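Dihydrodipicolinate reductase N-terminus domain-containing protein (Mycobacterium smegmatis, PDB 6IAQ) binds NADP and acts as an amine dehydrogenase, probably catalysing the asymmetric reductive amination of ketones to amines. Local coordinates at residues A[171-174]-A[175-179]; A[87-90]-A[91-95]; A[206-209]-A[210-213]; A[312-315]-A[316-320]. One frame throughout, in Å; residues are numbered along the deposited sequence.

All four contacts are local, within a helix or at its start, yet their chemistry follows their place in the fold. Interactions 2 and 4 lie on helices packed against the parallel dinucleotide-binding sheet, whereas interaction 3 sits on the mixed sheet. Interaction 1, on a short helix just after a strand of that mixed sheet, turns backbone N-H groups toward the cofactor. Interactions 1, 3 and 4 are largely buried, and interaction 2 only partly so, with a water on one side. Interaction 3 is regular helical bonding with loose apolar contacts, interaction 4 adds an internal salt bridge, and interaction 2 pairs a guanidinium with a methyl. Interactions 1 and 2 approach within about 5 Å at their nearest atoms.

Interaction 1: residues A[171-174]-A[175-179]. With NAP (NADP nicotinamide-adenine-dinucleotide phosphate), chain F.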
loop_
_atom_site.group_PDB
_atom_site.type_symbol
_atom_site.label_atom_id
_atom_site.label_comp_id
_atom_site.label_asym_id
_atom_site.label_seq_id
_atom_site.Cartn_x
_atom_site.Cartn_y
_atom_site.Cartn_z
ATOM N N ASP A 171 -6.276 26.383 0.709
ATOM C CA ASP A 171 -5.650 27.220 1.765
ATOM C C ASP A 171 -4.593 26.432 2.544
ATOM O O ASP A 171 -3.965 27.027 3.409
ATOM C CB ASP A 171 -6.717 27.842 2.676
ATOM C CG ASP A 171 -7.222 29.171 2.107
ATOM O OD1 ASP A 171 -6.821 29.532 0.980
ATOM O OD2 ASP A 171 -8.022 29.831 2.797
ATOM N N ASP A 172 -4.391 25.148 2.253
ATOM C CA ASP A 172 -3.245 24.373 2.801
ATOM C C ASP A 172 -1.980 24.647 1.971
ATOM O O ASP A 172 -0.919 24.218 2.416
ATOM C CB ASP A 172 -3.516 22.862 2.821
ATOM C CG ASP A 172 -4.398 22.377 3.960
ATOM O OD1 ASP A 172 -4.645 23.154 4.914
ATOM O OD2 ASP A 172 -4.821 21.199 3.897
ATOM N N PHE A 173 -2.096 25.301 0.813
ATOM C CA PHE A 173 -1.005 25.450 -0.190
ATOM C C PHE A 173 -0.852 26.928 -0.560
ATOM O O PHE A 173 -1.578 27.784 -0.004
ATOM C CB PHE A 173 -1.307 24.575 -1.411
ATOM C CG PHE A 173 -1.592 23.151 -1.014
ATOM C CD1 PHE A 173 -0.562 22.316 -0.589
ATOM C CD2 PHE A 173 -2.885 22.670 -1.003
ATOM C CE1 PHE A 173 -0.832 21.014 -0.186
ATOM C CE2 PHE A 173 -3.158 21.369 -0.591
ATOM C CZ PHE A 173 -2.132 20.551 -0.180
ATOM N N GLY A 174 0.094 27.219 -1.459
ATOM C CA GLY A 174 0.525 28.594 -1.742
ATOM C C GLY A 174 -0.170 29.206 -2.945
ATOM O O GLY A 174 -0.991 28.568 -3.615
ATOM N N PRO A 175 0.173 30.483 -3.255
ATOM C CA PRO A 175 -0.456 31.224 -4.351
ATOM C C PRO A 175 -0.388 30.579 -5.738
ATOM O O PRO A 175 -1.325 30.794 -6.541
ATOM C CB PRO A 175 0.343 32.542 -4.398
ATOM C CG PRO A 175 0.906 32.694 -3.009
ATOM C CD PRO A 175 1.164 31.282 -2.522
ATOM N N GLU A 176 0.691 29.842 -6.037
ATOM C CA GLU A 176 0.835 29.213 -7.377
ATOM C C GLU A 176 -0.400 28.322 -7.589
ATOM O O GLU A 176 -1.006 28.388 -8.664
ATOM C CB GLU A 176 2.144 28.426 -7.491
ATOM C CG GLU A 176 2.237 27.587 -8.759
ATOM C CD GLU A 176 2.420 28.374 -10.047
ATOM O OE1 GLU A 176 2.900 29.502 -9.957
ATOM O OE2 GLU A 176 2.040 27.888 -11.111
ATOM N N LEU A 177 -0.739 27.487 -6.615
ATOM C CA LEU A 177 -1.823 26.477 -6.778
ATOM C C LEU A 177 -3.188 27.176 -6.684
ATOM O O LEU A 177 -4.039 26.875 -7.507
ATOM C CB LEU A 177 -1.653 25.376 -5.727
ATOM C CG LEU A 177 -2.622 24.201 -5.819
ATOM C CD1 LEU A 177 -2.755 23.674 -7.232
ATOM C CD2 LEU A 177 -2.207 23.102 -4.865
ATOM N N ALA A 178 -3.340 28.130 -5.769
ATOM C CA ALA A 178 -4.600 28.895 -5.543
ATOM C C ALA A 178 -4.970 29.627 -6.834
ATOM O O ALA A 178 -6.112 29.520 -7.290
ATOM C CB ALA A 178 -4.465 29.829 -4.362
ATOM N N THR A 179 -4.003 30.270 -7.472
ATOM C CA THR A 179 -4.227 30.983 -8.754
ATOM C C THR A 179 -4.569 29.975 -9.852
ATOM O O THR A 179 -5.469 30.246 -10.633
ATOM C CB THR A 179 -3.013 31.845 -9.122
ATOM O OG1 THR A 179 -2.838 32.742 -8.033
ATOM C CG2 THR A 179 -3.202 32.586 -10.423
HETATM P PA NAP F . 3.794 28.525 -3.581
HETATM O O1A NAP F . 3.747 28.762 -2.145
HETATM O O2A NAP F . 3.177 29.490 -4.636
HETATM O O5B NAP F . 5.369 28.296 -3.946
HETATM C C5B NAP F . 5.869 28.331 -5.290
HETATM C C4B NAP F . 7.313 28.811 -5.242
HETATM O O4B NAP F . 7.907 28.803 -6.538
HETATM C C3B NAP F . 7.505 30.250 -4.691
HETATM O O3B NAP F . 8.519 30.111 -3.666
HETATM C C2B NAP F . 8.066 31.085 -5.838
HETATM O O2B NAP F . 9.095 32.017 -5.437
HETATM C C1B NAP F . 8.759 29.993 -6.593
HETATM N N9A NAP F . 9.030 30.216 -8.012
HETATM C C8A NAP F . 8.171 30.475 -9.018
HETATM N N7A NAP F . 8.863 30.511 -10.163
HETATM C C5A NAP F . 10.147 30.189 -9.878
HETATM C C6A NAP F . 11.425 30.006 -10.611
HETATM N N6A NAP F . 11.488 30.171 -11.926
HETATM N N1A NAP F . 12.517 29.684 -9.920
HETATM C C2A NAP F . 12.525 29.489 -8.585
HETATM N N3A NAP F . 11.411 29.629 -7.830
HETATM C C4A NAP F . 10.256 30.001 -8.453
HETATM O O3 NAP F . 3.132 27.072 -3.975
HETATM P PN NAP F . 3.285 25.677 -3.092
HETATM O O1N NAP F . 2.084 25.395 -2.243
HETATM O O2N NAP F . 4.620 25.611 -2.438
HETATM O O5D NAP F . 3.216 24.778 -4.412
HETATM C C5D NAP F . 4.232 24.682 -5.417
HETATM C C4D NAP F . 3.914 23.721 -6.528
HETATM O O4D NAP F . 3.864 22.375 -5.950
HETATM C C3D NAP F . 2.603 24.048 -7.185
HETATM O O3D NAP F . 2.651 23.916 -8.594
HETATM C C2D NAP F . 1.655 23.001 -6.585
HETATM O O2D NAP F . 0.551 22.780 -7.474
HETATM C C1D NAP F . 2.626 21.805 -6.366
HETATM N N1N NAP F . 2.139 20.886 -5.322
HETATM C C2N NAP F . 2.082 19.601 -5.616
HETATM C C3N NAP F . 1.571 18.711 -4.681
HETATM C C7N NAP F . 1.534 17.223 -4.955
HETATM O O7N NAP F . 0.919 16.542 -4.135
HETATM N N7N NAP F . 2.172 16.684 -6.009
HETATM C C4N NAP F . 1.144 19.195 -3.445
HETATM C C5N NAP F . 1.219 20.554 -3.156
HETATM C C6N NAP F . 1.734 21.369 -4.134
HETATM P P2B NAP F . 8.811 33.228 -4.435
HETATM O O1X NAP F . 8.531 32.661 -3.074
HETATM O O2X NAP F . 10.159 33.935 -4.307
HETATM O O3X NAP F . 7.688 33.925 -5.210
#
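G174 and A178 close the first turn of helix 175-180 in a local N-cap contact, just after strand 158-169 and directly beside the diphosphate of NADP. G174 holds the N-cap position, and A178 N donates to G174 O over 3.2 Å in a nearly straight bond (169°) that lies in the carbonyl plane. L177 N turns to the same oxygen at a much poorer angle and adds only a weak bond. No turn precedes the helix to take up its first amides, and E176 N, with G174 N just ahead of the helix, points at the cofactor instead. G174 N donates to O1N of NADP at 2.8 Å, and E176 N to O2A at 2.9 Å, so that an oxygen on each of the two phosphates is held by a main-chain N-H of this turn. This is anion binding at a helix N-terminus, where the helix dipole would be expected to add to the attraction. The bare CA of G174 lets the phosphates sit close against the turn. A17, S84 and K43, from the nucleotide-binding half of the chain, hold the same molecule. Next to the cap, the side chains of F173 and L177 run side by side in the same direction, with F173 CB 3.9 Å from L177 CD2. L177 CG stands anti to the backbone N (chi1 -176°), which carries CD1 to 3.4 Å from O2D of the nicotinamide ribose. F173 reaches the nicotinamide itself, its CD1 lying 3.6 Å from C5N. One turn on, T179 OG1 and T179 N both donate to P175 O, approaching from opposite faces of its plane.

Interaction 2: residues A[87-90]-A[91-95]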
loop_
_atom_site.group_PDB
_atom_site.type_symbol
_atom_site.label_atom_id
_atom_site.label_comp_id
_atom_site.label_asym_id
_atom_site.label_seq_id
_atom_site.Cartn_x
_atom_site.Cartn_y
_atom_site.Cartn_z
ATOM N N THR A 87 4.845 22.002 -19.219
ATOM C CA THR A 87 4.893 23.218 -20.066
ATOM C C THR A 87 5.629 24.326 -19.291
ATOM O O THR A 87 6.411 25.030 -19.902
ATOM C CB THR A 87 3.460 23.534 -20.522
ATOM O OG1 THR A 87 3.564 24.039 -21.841
ATOM C CG2 THR A 87 2.704 24.492 -19.629
ATOM N N ASP A 88 5.428 24.425 -17.977
ATOM C CA ASP A 88 6.150 25.349 -17.080
ATOM C C ASP A 88 7.395 24.654 -16.518
ATOM O O ASP A 88 8.493 25.249 -16.581
ATOM C CB ASP A 88 5.215 25.864 -15.978
ATOM C CG ASP A 88 3.954 26.488 -16.532
ATOM O OD1 ASP A 88 4.072 27.233 -17.520
ATOM O OD2 ASP A 88 2.849 26.184 -16.003
ATOM N N ALA A 89 7.246 23.427 -16.002
ATOM C CA ALA A 89 8.258 22.741 -15.163
ATOM C C ALA A 89 9.498 22.379 -16.005
ATOM O O ALA A 89 10.583 22.202 -15.435
ATOM C CB ALA A 89 7.640 21.504 -14.541
ATOM N N VAL A 90 9.341 22.210 -17.300
ATOM C CA VAL A 90 10.479 21.871 -18.208
ATOM C C VAL A 90 11.610 22.893 -18.034
ATOM O O VAL A 90 12.791 22.486 -18.094
ATOM C CB VAL A 90 10.032 21.740 -19.671
ATOM C CG1 VAL A 90 9.634 23.095 -20.271
ATOM C CG2 VAL A 90 11.105 21.035 -20.500
ATOM N N GLU A 91 11.294 24.158 -17.754
ATOM C CA GLU A 91 12.335 25.203 -17.566
ATOM C C GLU A 91 13.246 24.810 -16.390
ATOM O O GLU A 91 14.483 24.807 -16.593
ATOM C CB GLU A 91 11.681 26.574 -17.367
ATOM C CG GLU A 91 12.684 27.704 -17.366
ATOM C CD GLU A 91 12.118 29.026 -16.892
ATOM O OE1 GLU A 91 11.031 29.406 -17.371
ATOM O OE2 GLU A 91 12.736 29.629 -16.001
ATOM N N GLN A 92 12.694 24.464 -15.217
ATOM C CA GLN A 92 13.506 24.101 -14.029
ATOM C C GLN A 92 14.141 22.721 -14.241
ATOM O O GLN A 92 15.314 22.543 -13.825
ATOM C CB GLN A 92 12.683 24.146 -12.743
ATOM C CG GLN A 92 12.169 25.536 -12.415
ATOM C CD GLN A 92 10.993 25.980 -13.233
ATOM O OE1 GLN A 92 10.079 25.205 -13.510
ATOM N NE2 GLN A 92 10.984 27.258 -13.598
ATOM N N LEU A 93 13.413 21.782 -14.855
ATOM C CA LEU A 93 13.902 20.386 -14.997
ATOM C C LEU A 93 15.062 20.360 -16.019
ATOM O O LEU A 93 15.995 19.549 -15.807
ATOM C CB LEU A 93 12.739 19.455 -15.376
ATOM C CG LEU A 93 11.675 19.255 -14.284
ATOM C CD1 LEU A 93 10.440 18.532 -14.782
ATOM C CD2 LEU A 93 12.253 18.487 -13.126
ATOM N N ARG A 94 15.029 21.209 -17.062
ATOM C CA ARG A 94 16.149 21.332 -18.044
ATOM C C ARG A 94 17.430 21.762 -17.310
ATOM O O ARG A 94 18.495 21.148 -17.526
ATOM C CB ARG A 94 15.854 22.317 -19.169
ATOM C CG ARG A 94 14.663 21.906 -20.029
ATOM C CD ARG A 94 14.718 22.116 -21.537
ATOM N NE ARG A 94 13.781 23.152 -21.925
ATOM C CZ ARG A 94 12.826 23.049 -22.854
ATOM N NH1 ARG A 94 12.639 21.933 -23.541
ATOM N NH2 ARG A 94 11.996 24.056 -23.037
ATOM N N ILE A 95 17.334 22.793 -16.472
ATOM C CA ILE A 95 18.493 23.331 -15.718
ATOM C C ILE A 95 19.079 22.202 -14.832
ATOM O O ILE A 95 20.340 22.039 -14.778
ATOM C CB ILE A 95 18.072 24.595 -14.937
ATOM C CG1 ILE A 95 17.786 25.765 -15.887
ATOM C CG2 ILE A 95 19.085 24.962 -13.848
ATOM C CD1 ILE A 95 17.040 26.916 -15.250
HETATM O O HOH W 1 8.640 27.777 -15.705
#
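V90 sets CG2 anti to its backbone nitrogen while R94, bent at chi2 (-141°) and chi3 (-111°), folds its guanidinium back so that one face lies against that methyl. The two residues are a turn apart on helix 86-98, the crossover helix of a beta-alpha-beta unit between strands 77-80 and 102-105 of the Rossmann fold. CG2 of V90 sits over the rim of the planar group, 3.5 Å from R94 NH1. The same NH1 forms a salt bridge with E123 on helix 118-130, so the charged end is anchored to the neighbouring helix as well as packed. On another side of the helix A89 CB meets L93 CD1 at 4.1 Å, and L93 N donates to A89 O over 2.9 Å. The helix is kinked here: the amides of E91 and Q92 lack the usual bond to the turn before. E91 N bonds D88 O instead, coming from above the carbonyl plane, 38° out of it. Q92, which touches NADP, accepts a hydrogen bond from N83 ND2 at its OE1. A water spans the kink, donating to D88 O at 2.7 Å and accepting from Q92 NE2 at 3.2 Å.

Interaction 3: residues A[206-209]-A[210-213]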
loop_
_atom_site.group_PDB
_atom_site.type_symbol
_atom_site.label_atom_id
_atom_site.label_comp_id
_atom_site.label_asym_id
_atom_site.label_seq_id
_atom_site.Cartn_x
_atom_site.Cartn_y
_atom_site.Cartn_z
ATOM N N ASN A 206 -3.113 12.228 -14.933
ATOM C CA ASN A 206 -1.769 11.659 -14.704
ATOM C C ASN A 206 -1.910 10.496 -13.713
ATOM O O ASN A 206 -1.212 9.476 -13.911
ATOM C CB ASN A 206 -0.792 12.750 -14.309
ATOM C CG ASN A 206 -0.681 13.784 -15.405
ATOM O OD1 ASN A 206 -1.163 14.910 -15.229
ATOM N ND2 ASN A 206 -0.092 13.383 -16.539
ATOM N N VAL A 207 -2.787 10.620 -12.712
ATOM C CA VAL A 207 -3.020 9.506 -11.740
ATOM C C VAL A 207 -3.456 8.251 -12.509
ATOM O O VAL A 207 -2.859 7.190 -12.301
ATOM C CB VAL A 207 -4.043 9.901 -10.657
ATOM C CG1 VAL A 207 -4.474 8.690 -9.826
ATOM C CG2 VAL A 207 -3.453 10.956 -9.737
ATOM N N LEU A 208 -4.480 8.366 -13.340
ATOM C CA LEU A 208 -5.051 7.201 -14.062
ATOM C C LEU A 208 -4.051 6.667 -15.101
ATOM O O LEU A 208 -3.994 5.440 -15.268
ATOM C CB LEU A 208 -6.390 7.596 -14.674
ATOM C CG LEU A 208 -7.474 7.995 -13.678
ATOM C CD1 LEU A 208 -8.824 8.168 -14.352
ATOM C CD2 LEU A 208 -7.561 7.016 -12.510
ATOM N N ASP A 209 -3.246 7.520 -15.736
ATOM C CA ASP A 209 -2.220 7.036 -16.704
ATOM C C ASP A 209 -1.257 6.123 -15.944
ATOM O O ASP A 209 -0.889 5.069 -16.460
ATOM C CB ASP A 209 -1.459 8.181 -17.392
ATOM C CG ASP A 209 -2.273 8.985 -18.410
ATOM O OD1 ASP A 209 -3.348 8.503 -18.830
ATOM O OD2 ASP A 209 -1.821 10.102 -18.788
ATOM N N ALA A 210 -0.859 6.508 -14.730
ATOM C CA ALA A 210 0.073 5.724 -13.885
ATOM C C ALA A 210 -0.567 4.371 -13.530
ATOM O O ALA A 210 0.144 3.351 -13.629
ATOM C CB ALA A 210 0.448 6.493 -12.641
ATOM N N LEU A 211 -1.834 4.356 -13.094
ATOM C CA LEU A 211 -2.493 3.096 -12.645
ATOM C C LEU A 211 -2.637 2.152 -13.843
ATOM O O LEU A 211 -2.313 0.979 -13.721
ATOM C CB LEU A 211 -3.843 3.426 -12.003
ATOM C CG LEU A 211 -3.776 4.031 -10.604
ATOM C CD1 LEU A 211 -5.164 4.398 -10.138
ATOM C CD2 LEU A 211 -3.116 3.079 -9.620
ATOM N N VAL A 212 -3.081 2.684 -14.972
ATOM C CA VAL A 212 -3.269 1.904 -16.232
ATOM C C VAL A 212 -1.927 1.308 -16.668
ATOM O O VAL A 212 -1.883 0.085 -16.940
ATOM C CB VAL A 212 -3.923 2.775 -17.309
ATOM C CG1 VAL A 212 -3.830 2.155 -18.697
ATOM C CG2 VAL A 212 -5.374 3.086 -16.944
ATOM N N ALA A 213 -0.866 2.118 -16.712
ATOM C CA ALA A 213 0.476 1.672 -17.141
ATOM C C ALA A 213 1.010 0.643 -16.139
ATOM O O ALA A 213 1.557 -0.400 -16.579
ATOM C CB ALA A 213 1.406 2.852 -17.276
#
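N206 and A210, V207 and L211, L208 and V212, and D209 and A213 are joined by four successive i to i+4 backbone bonds, 2.9 to 3.1 Å from N to O, in an unbroken run of regular alpha-helix. L211 carries the side-chain contact. Its CG lies anti to its carbonyl carbon (chi1 -75°), and the branch runs back along the helix toward the preceding turn. There CD1 stands 4.4 Å from V207 CG1 and 4.3 Å from L208 CD2, in loose apolar contact with the ends of both side chains. Smaller groups settle against the carbonyls: A210 CB is 3.4 Å from V207 O, and CG2 of V212 comes to 3.2 Å from L208 O. The polar side chains find their partners elsewhere, N206 ND2 bonding to T116 and to the carbonyl of Y112, and D209 OD1 forming a salt bridge with R205 on the same helix. L208, L211 and V212 rest on strand 265-273 through F266, while V207, A210 and L211 meet helix 141-153. Buried from N206 to V212, this part of helix 203-215 shows the helix-on-sheet packing of an alpha+beta domain, clamped between the mixed sheet and a neighbouring helix.

Interaction 4: residues A[312-315]-A[316-320]; sequences NRIP and DVIAA
R313 and D316 supply the ionic part of this contact, a salt bridge between residues three apart in which R313 NH1 donates to D316 OD2 over 2.9 Å at 151°. The oxygen lies near the guanidinium plane, at its edge, whereas the donor meets the carboxylate on its anti side, 31° out of plane. The two planes lie 64° apart, and a single NH1-OD2 bond joins them. A bend at chi2 swings the arginine chain toward D316. Both charges have second partners: R313 NE pairs with D142, and D316 OD1 with R336. Nearby, N312 ND2 bonds the carbonyls of G154 and A156 in the second subunit. The backbone supplies the regular bonds, V317 N to R313 O at 2.9 Å, I318 N to I314 O at 3.0 Å and A319 N to P315 O at 3.1 Å. V317 N adds a weak bond to I314 O, and P315 has no N-H of its own to offer. Apolar packing is led by I314 CG2 against I318 CD1, 3.8 Å apart. I314 also presses on I77, V79 and V104, and V317 on I77. Helix 314-319 thus brings the late part of the chain back onto the parallel sheet of the Rossmann fold, just before strand 323-324 extends that sheet at its edge.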
loop_
_atom_site.group_PDB
_atom_site.type_symbol
_atom_site.label_atom_id
_atom_site.label_comp_id
_atom_site.label_asym_id
_atom_site.label_seq_id
_atom_site.Cartn_x
_atom_site.Cartn_y
_atom_site.Cartn_z
ATOM N N ASN A 312 11.035 11.539 1.720
ATOM C CA ASN A 312 11.322 10.096 1.944
ATOM C C ASN A 312 11.693 9.477 0.591
ATOM O O ASN A 312 12.352 8.409 0.602
ATOM C CB ASN A 312 10.169 9.384 2.656
ATOM C CG ASN A 312 9.927 9.883 4.074
ATOM O OD1 ASN A 312 10.774 10.559 4.665
ATOM N ND2 ASN A 312 8.763 9.565 4.636
ATOM N N ARG A 313 11.370 10.138 -0.531
ATOM C CA ARG A 313 11.774 9.655 -1.879
ATOM C C ARG A 313 13.239 10.012 -2.218
ATOM O O ARG A 313 13.783 9.429 -3.169
ATOM C CB ARG A 313 10.868 10.210 -2.980
ATOM C CG ARG A 313 9.558 9.470 -3.215
ATOM C CD ARG A 313 9.764 7.990 -3.445
ATOM N NE ARG A 313 8.547 7.296 -3.817
ATOM C CZ ARG A 313 8.438 5.964 -3.889
ATOM N NH1 ARG A 313 9.479 5.165 -3.613
ATOM N NH2 ARG A 313 7.284 5.436 -4.245
ATOM N N ILE A 314 13.882 10.930 -1.516
ATOM C CA ILE A 314 15.193 11.478 -1.977
ATOM C C ILE A 314 16.217 10.344 -2.096
ATOM O O ILE A 314 16.899 10.257 -3.121
ATOM C CB ILE A 314 15.673 12.651 -1.100
ATOM C CG1 ILE A 314 14.873 13.924 -1.413
ATOM C CG2 ILE A 314 17.173 12.884 -1.270
ATOM C CD1 ILE A 314 15.015 14.986 -0.367
ATOM N N PRO A 315 16.385 9.432 -1.112
ATOM C CA PRO A 315 17.354 8.339 -1.271
ATOM C C PRO A 315 17.032 7.434 -2.469
ATOM O O PRO A 315 17.966 6.965 -3.116
ATOM C CB PRO A 315 17.294 7.543 0.036
ATOM C CG PRO A 315 16.718 8.528 1.040
ATOM C CD PRO A 315 15.832 9.471 0.242
ATOM N N ASP A 316 15.738 7.206 -2.734
ATOM C CA ASP A 316 15.271 6.354 -3.850
ATOM C C ASP A 316 15.694 7.000 -5.148
ATOM O O ASP A 316 16.172 6.275 -6.012
ATOM C CB ASP A 316 13.761 6.119 -3.819
ATOM C CG ASP A 316 13.260 5.405 -2.575
ATOM O OD1 ASP A 316 14.113 4.765 -1.885
ATOM O OD2 ASP A 316 12.041 5.511 -2.296
ATOM N N VAL A 317 15.527 8.327 -5.268
ATOM C CA VAL A 317 15.730 9.044 -6.555
ATOM C C VAL A 317 17.245 9.122 -6.800
ATOM O O VAL A 317 17.662 8.877 -7.931
ATOM C CB VAL A 317 15.017 10.415 -6.544
ATOM C CG1 VAL A 317 15.468 11.316 -7.675
ATOM C CG2 VAL A 317 13.498 10.228 -6.605
ATOM N N ILE A 318 18.052 9.346 -5.761
ATOM C CA ILE A 318 19.536 9.334 -5.921
ATOM C C ILE A 318 19.981 7.948 -6.396
ATOM O O ILE A 318 20.717 7.882 -7.397
ATOM C CB ILE A 318 20.257 9.794 -4.648
ATOM C CG1 ILE A 318 19.967 11.280 -4.379
ATOM C CG2 ILE A 318 21.756 9.512 -4.781
ATOM C CD1 ILE A 318 20.322 11.728 -2.991
ATOM N N ALA A 319 19.501 6.882 -5.752
ATOM C CA ALA A 319 19.891 5.478 -6.042
ATOM C C ALA A 319 19.295 4.964 -7.364
ATOM O O ALA A 319 19.776 3.935 -7.847
ATOM C CB ALA A 319 19.467 4.602 -4.886
ATOM N N ALA A 320 18.294 5.618 -7.956
ATOM C CA ALA A 320 17.532 5.080 -9.120
ATOM C C ALA A 320 18.344 5.226 -10.399
ATOM O O ALA A 320 19.248 6.041 -10.459
ATOM C CB ALA A 320 16.216 5.792 -9.275
#